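PDB 1ZZM: putative deoxyribonuclease yjjV from Escherichia coli, which probably hydrolyses ester bonds, as a metal-dependent member of the TatD-type hydrolase family thought to act as a deoxyribonuclease. Local coordinates for residues 143-148 / 172-177; 157-160 / 165-168. All coordinates share one frame; numbering follows the deposited sequence.

Interaction 1 (143-148 / 172-177). With ZN (zinc ion), chain D.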
loop_
_atom_site.group_PDB
_atom_site.type_symbol
_atom_site.label_atom_id
_atom_site.label_comp_id
_atom_site.label_asym_id
_atom_site.label_seq_id
_atom_site.Cartn_x
_atom_site.Cartn_y
_atom_site.Cartn_z
ATOM N N MET A 143 -15.541 9.617 -0.774
ATOM C CA MET A 143 -16.383 10.586 -0.090
ATOM C C MET A 143 -15.700 11.075 1.203
ATOM O O MET A 143 -15.669 12.277 1.473
ATOM C CB MET A 143 -17.742 9.959 0.237
ATOM C CG MET A 143 -18.681 10.867 1.012
ATOM S SD MET A 143 -20.020 9.854 1.785
ATOM C CE MET A 143 -19.040 8.945 3.067
ATOM N N HIS A 144 -15.138 10.142 1.979
ATOM C CA HIS A 144 -14.431 10.479 3.225
ATOM C C HIS A 144 -13.134 11.245 2.910
ATOM O O HIS A 144 -12.838 12.240 3.562
ATOM C CB HIS A 144 -14.077 9.205 4.049
ATOM C CG HIS A 144 -15.269 8.525 4.680
ATOM N ND1 HIS A 144 -15.963 9.064 5.741
ATOM C CD2 HIS A 144 -15.925 7.387 4.350
ATOM C CE1 HIS A 144 -16.999 8.295 6.034
ATOM N NE2 HIS A 144 -17.002 7.271 5.200
ATOM N N LEU A 145 -12.356 10.793 1.918
ATOM C CA LEU A 145 -11.106 11.523 1.617
ATOM C C LEU A 145 -11.392 12.971 1.221
ATOM O O LEU A 145 -10.673 13.902 1.629
ATOM C CB LEU A 145 -10.319 10.843 0.502
ATOM C CG LEU A 145 -9.982 9.364 0.808
ATOM C CD1 LEU A 145 -9.288 8.731 -0.407
ATOM C CD2 LEU A 145 -9.105 9.257 2.038
ATOM N N LYS A 146 -12.405 13.163 0.384
ATOM C CA LYS A 146 -12.735 14.517 -0.012
ATOM C C LYS A 146 -13.083 15.357 1.229
ATOM O O LYS A 146 -12.571 16.454 1.404
ATOM C CB LYS A 146 -13.896 14.520 -0.999
ATOM C CG LYS A 146 -14.226 15.944 -1.526
ATOM C CD LYS A 146 -15.585 15.959 -2.198
ATOM C CE LYS A 146 -15.964 17.349 -2.733
ATOM N NZ LYS A 146 -15.247 17.646 -4.010
ATOM N N ARG A 147 -13.921 14.827 2.107
ATOM C CA ARG A 147 -14.315 15.559 3.303
ATOM C C ARG A 147 -13.217 15.903 4.283
ATOM O O ARG A 147 -13.156 17.027 4.790
ATOM C CB ARG A 147 -15.381 14.768 4.070
ATOM C CG ARG A 147 -16.682 14.736 3.333
ATOM C CD ARG A 147 -17.758 14.073 4.118
ATOM N NE ARG A 147 -19.030 14.245 3.416
ATOM C CZ ARG A 147 -20.060 13.428 3.558
ATOM N NH1 ARG A 147 -19.960 12.391 4.372
ATOM N NH2 ARG A 147 -21.179 13.644 2.876
ATOM N N HIS A 148 -12.331 14.948 4.543
ATOM C CA HIS A 148 -11.319 15.183 5.548
ATOM C C HIS A 148 -10.056 15.886 5.100
ATOM O O HIS A 148 -9.284 16.329 5.928
ATOM C CB HIS A 148 -11.103 13.877 6.298
ATOM C CG HIS A 148 -12.394 13.313 6.805
ATOM N ND1 HIS A 148 -13.256 14.053 7.593
ATOM C CD2 HIS A 148 -13.031 12.148 6.542
ATOM C CE1 HIS A 148 -14.367 13.366 7.790
ATOM N NE2 HIS A 148 -14.257 12.209 7.159
ATOM N N LEU A 172 -8.269 13.905 -6.107
ATOM C CA LEU A 172 -8.233 14.278 -4.687
ATOM C C LEU A 172 -6.765 14.327 -4.209
ATOM O O LEU A 172 -6.492 14.602 -3.035
ATOM C CB LEU A 172 -9.040 13.277 -3.836
ATOM C CG LEU A 172 -10.538 13.455 -4.074
ATOM C CD1 LEU A 172 -11.330 12.341 -3.334
ATOM C CD2 LEU A 172 -10.930 14.836 -3.567
ATOM N N GLY A 173 -5.835 14.030 -5.121
ATOM C CA GLY A 173 -4.411 14.070 -4.815
ATOM C C GLY A 173 -3.802 12.761 -4.354
ATOM O O GLY A 173 -2.655 12.723 -3.909
ATOM N N TYR A 174 -4.568 11.687 -4.460
ATOM C CA TYR A 174 -4.086 10.366 -4.031
ATOM C C TYR A 174 -3.391 9.618 -5.151
ATOM O O TYR A 174 -3.648 9.879 -6.347
ATOM C CB TYR A 174 -5.260 9.528 -3.505
ATOM C CG TYR A 174 -5.707 10.031 -2.151
ATOM C CD1 TYR A 174 -5.202 9.460 -0.974
ATOM C CD2 TYR A 174 -6.496 11.175 -2.050
ATOM C CE1 TYR A 174 -5.468 10.033 0.269
ATOM C CE2 TYR A 174 -6.762 11.758 -0.832
ATOM C CZ TYR A 174 -6.237 11.181 0.325
ATOM O OH TYR A 174 -6.465 11.778 1.530
ATOM N N LYS A 175 -2.488 8.720 -4.761
ATOM C CA LYS A 175 -1.797 7.900 -5.743
ATOM C C LYS A 175 -2.549 6.590 -5.873
ATOM O O LYS A 175 -3.428 6.282 -5.059
ATOM C CB LYS A 175 -0.375 7.635 -5.317
ATOM C CG LYS A 175 0.634 8.561 -5.947
ATOM C CD LYS A 175 0.556 9.943 -5.446
ATOM C CE LYS A 175 1.906 10.670 -5.688
ATOM N NZ LYS A 175 1.836 11.712 -6.770
ATOM N N ILE A 176 -2.158 5.806 -6.878
ATOM C CA ILE A 176 -2.808 4.532 -7.198
ATOM C C ILE A 176 -1.741 3.425 -7.166
ATOM O O ILE A 176 -0.763 3.464 -7.917
ATOM C CB ILE A 176 -3.452 4.577 -8.639
ATOM C CG1 ILE A 176 -4.545 5.650 -8.729
ATOM C CG2 ILE A 176 -4.020 3.195 -9.043
ATOM C CD1 ILE A 176 -5.711 5.544 -7.710
ATOM N N GLY A 177 -1.952 2.411 -6.322
ATOM C CA GLY A 177 -0.985 1.335 -6.224
ATOM C C GLY A 177 -1.199 0.293 -7.308
ATOM O O GLY A 177 -2.293 -0.246 -7.472
HETATM ZN ZN ZN D . -15.434 10.580 7.188
HETATM O O HOH W 1 -8.039 13.907 1.543
#
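Leu145 and Lys146 of helix 138-148 meet Leu172 and Tyr174, which flank the turn between helix 163-171 and strand 175-178, in the layer where the outer helices of this TIM-barrel fold pack against one another and on the strands. Just before this pair, the end of the His144 side chain leads away from the contact and gives ND1 to a zinc ion at 2.2 Å. A hydrogen bond from its NE2 to Gln113 fixes how the ring is turned. Leu145 does most of the packing. With CG beside the backbone N (chi1 -57°) and anti to the carbonyl carbon, the isobutyl group is carried over the Tyr174 ring. Its CD1 lies 3.8 Å from the ring centroid and only 5° off the normal, a CH-pi contact centred on one face, while CD2 slides outward along the same ring to 3.7 Å from Tyr174 OH. Leu132 and Phe169 also pack on this leucine. Lys146 takes part through CB and CG, with CB 3.9 Å from Leu172 CD2, the two side chains crossing at about a right angle, and the rest of the lysine leads away. One turn after His144, His148 offers NE2 to the same zinc at 2.0 Å, an i, i+4 histidine pair joined by Asp117 and separate from the two-metal site at the mouth of the barrel. On the opposing segment, Gly173 has positive phi in a Schellman motif that ends helix 163-171, and the chain turns there to deliver Tyr174. No direct hydrogen bond joins the segments, yet a water does so in the plane of the tyrosine ring, 2.6 Å from Tyr174 OH and donating to Leu145 O, also at 2.6 Å.

Interaction 2 (157-160 / 165-168). With ZN (zinc ion), chain C.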
loop_
_atom_site.group_PDB
_atom_site.type_symbol
_atom_site.label_atom_id
_atom_site.label_comp_id
_atom_site.label_asym_id
_atom_site.label_seq_id
_atom_site.Cartn_x
_atom_site.Cartn_y
_atom_site.Cartn_z
ATOM N N HIS A 157 -3.986 1.618 -2.335
ATOM C CA HIS A 157 -3.197 0.468 -2.781
ATOM C C HIS A 157 -3.981 -0.631 -3.508
ATOM O O HIS A 157 -5.212 -0.704 -3.406
ATOM C CB HIS A 157 -2.459 -0.117 -1.573
ATOM C CG HIS A 157 -3.003 -1.432 -1.105
ATOM N ND1 HIS A 157 -2.675 -2.633 -1.706
ATOM C CD2 HIS A 157 -3.905 -1.727 -0.136
ATOM C CE1 HIS A 157 -3.355 -3.611 -1.125
ATOM N NE2 HIS A 157 -4.107 -3.090 -0.175
ATOM N N GLY A 158 -3.248 -1.453 -4.265
ATOM C CA GLY A 158 -3.824 -2.594 -4.968
ATOM C C GLY A 158 -5.099 -2.273 -5.689
ATOM O O GLY A 158 -6.022 -3.060 -5.708
ATOM N N PHE A 159 -5.131 -1.119 -6.330
ATOM C CA PHE A 159 -6.329 -0.684 -7.002
ATOM C C PHE A 159 -6.898 -1.588 -8.090
ATOM O O PHE A 159 -6.177 -2.073 -8.970
ATOM C CB PHE A 159 -6.119 0.704 -7.634
ATOM C CG PHE A 159 -7.362 1.258 -8.293
ATOM C CD1 PHE A 159 -8.319 1.942 -7.548
ATOM C CD2 PHE A 159 -7.602 1.037 -9.656
ATOM C CE1 PHE A 159 -9.509 2.398 -8.144
ATOM C CE2 PHE A 159 -8.787 1.493 -10.251
ATOM C CZ PHE A 159 -9.737 2.168 -9.492
ATOM N N SER A 160 -8.199 -1.817 -8.007
ATOM C CA SER A 160 -8.896 -2.545 -9.059
ATOM C C SER A 160 -10.241 -1.862 -9.111
ATOM O O SER A 160 -10.911 -1.728 -8.089
ATOM C CB SER A 160 -9.105 -4.021 -8.746
ATOM O OG SER A 160 -9.836 -4.585 -9.833
ATOM N N GLN A 165 -13.421 5.820 -10.886
ATOM C CA GLN A 165 -13.026 5.707 -9.486
ATOM C C GLN A 165 -11.568 6.077 -9.295
ATOM O O GLN A 165 -11.235 6.775 -8.337
ATOM C CB GLN A 165 -13.298 4.297 -8.966
ATOM C CG GLN A 165 -14.791 4.036 -8.857
ATOM C CD GLN A 165 -15.110 2.593 -8.584
ATOM O OE1 GLN A 165 -14.426 1.666 -9.098
ATOM N NE2 GLN A 165 -16.175 2.369 -7.790
ATOM N N ALA A 166 -10.706 5.628 -10.209
ATOM C CA ALA A 166 -9.281 5.963 -10.132
ATOM C C ALA A 166 -9.060 7.450 -10.300
ATOM O O ALA A 166 -8.349 8.070 -9.504
ATOM C CB ALA A 166 -8.492 5.203 -11.193
ATOM N N GLU A 167 -9.668 8.034 -11.333
ATOM C CA GLU A 167 -9.503 9.465 -11.586
ATOM C C GLU A 167 -9.998 10.301 -10.415
ATOM O O GLU A 167 -9.388 11.307 -10.079
ATOM C CB GLU A 167 -10.222 9.883 -12.873
ATOM C CG GLU A 167 -9.696 9.169 -14.114
ATOM C CD GLU A 167 -10.324 9.703 -15.399
ATOM O OE1 GLU A 167 -11.529 10.034 -15.381
ATOM O OE2 GLU A 167 -9.611 9.777 -16.421
ATOM N N ARG A 168 -11.081 9.877 -9.767
ATOM C CA ARG A 168 -11.567 10.629 -8.609
ATOM C C ARG A 168 -10.524 10.631 -7.494
ATOM O O ARG A 168 -10.340 11.629 -6.821
ATOM C CB ARG A 168 -12.872 10.049 -8.076
ATOM C CG ARG A 168 -13.487 10.861 -6.928
ATOM C CD ARG A 168 -14.802 10.200 -6.537
ATOM N NE ARG A 168 -15.515 10.849 -5.447
ATOM C CZ ARG A 168 -16.625 10.357 -4.904
ATOM N NH1 ARG A 168 -17.140 9.222 -5.360
ATOM N NH2 ARG A 168 -17.207 10.980 -3.888
HETATM ZN ZN ZN C . -5.105 -4.159 1.329
HETATM O O HOH W 2 -4.039 -5.610 2.285
HETATM O O HOH W 3 -5.602 -5.960 -0.217
#
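A chi1 of -177° sets CG of Phe159 opposite its own backbone N and sends the ring out from the loop, so that its far corner, CZ, reaches Gln165 and Ala166 in the first turn of helix 163-171. The helix backbone makes CB of Gln165 face the phenyl group, while chi1 of -69° and an extended chain carry only the amide elsewhere. That CB approaches the ring at its edge, near the ring plane, 4.2 Å from Phe159 CZ. Ala166 makes the closer contact: its CB is 3.7 Å from Phe159 CZ and nearly as close to CE2, and its backbone N also lies against CZ. The small methyl lets the ring come this near the helix backbone. His138 stacks on the same phenyl ring, and Val193 of helix 190-196 touches both Phe159 and Ala166. Replacing Phe159 by an alanine here would probably open a gap beside the Ala166 methyl and leave the His138 ring without its stacking mate. The amide of Gln165 is held by OE1 to the backbone N of Ser162 and by NE2 to Asp139. At the start of the loop, His157 binds zinc through NE2 at 2.1 Å, and two waters, Glu97 and His133 join it on the metal. Its ND1 bonds to Glu205, a second-shell carboxylate whose other oxygen takes the N-H of Gly158, an arrangement that probably steadies both ring and loop. Gly158 has positive phi, and a side chain there would run into His157 ND1. Packing Phe159 on the next helix is this protein's own detail; a metal-binding histidine just past the C-terminal end of a strand, here 154-156, is characteristic of the TIM-barrel metallo-dependent hydrolases.

Followed from the N-terminal side, the chain enters this region with helix 138-148, then runs through strand 154-156, the loop at 157-160, helix 163-171 and strand 175-178. Interaction 2 closes the short loop between strand 154-156 and the helix after it, and is nested inside the longer loop that interaction 1 closes from helix 138-148 to the turn leading into strand 175-178. Their centres are 10 Å apart. The two meet directly where Gly177 O and Phe159 N, 3.2 Å apart, form a probable hydrogen bond, and where Ile176 packs on Phe159. Together they tie helices 138-148 and 163-171 to the connections that follow strand 154-156 and precede strand 175-178.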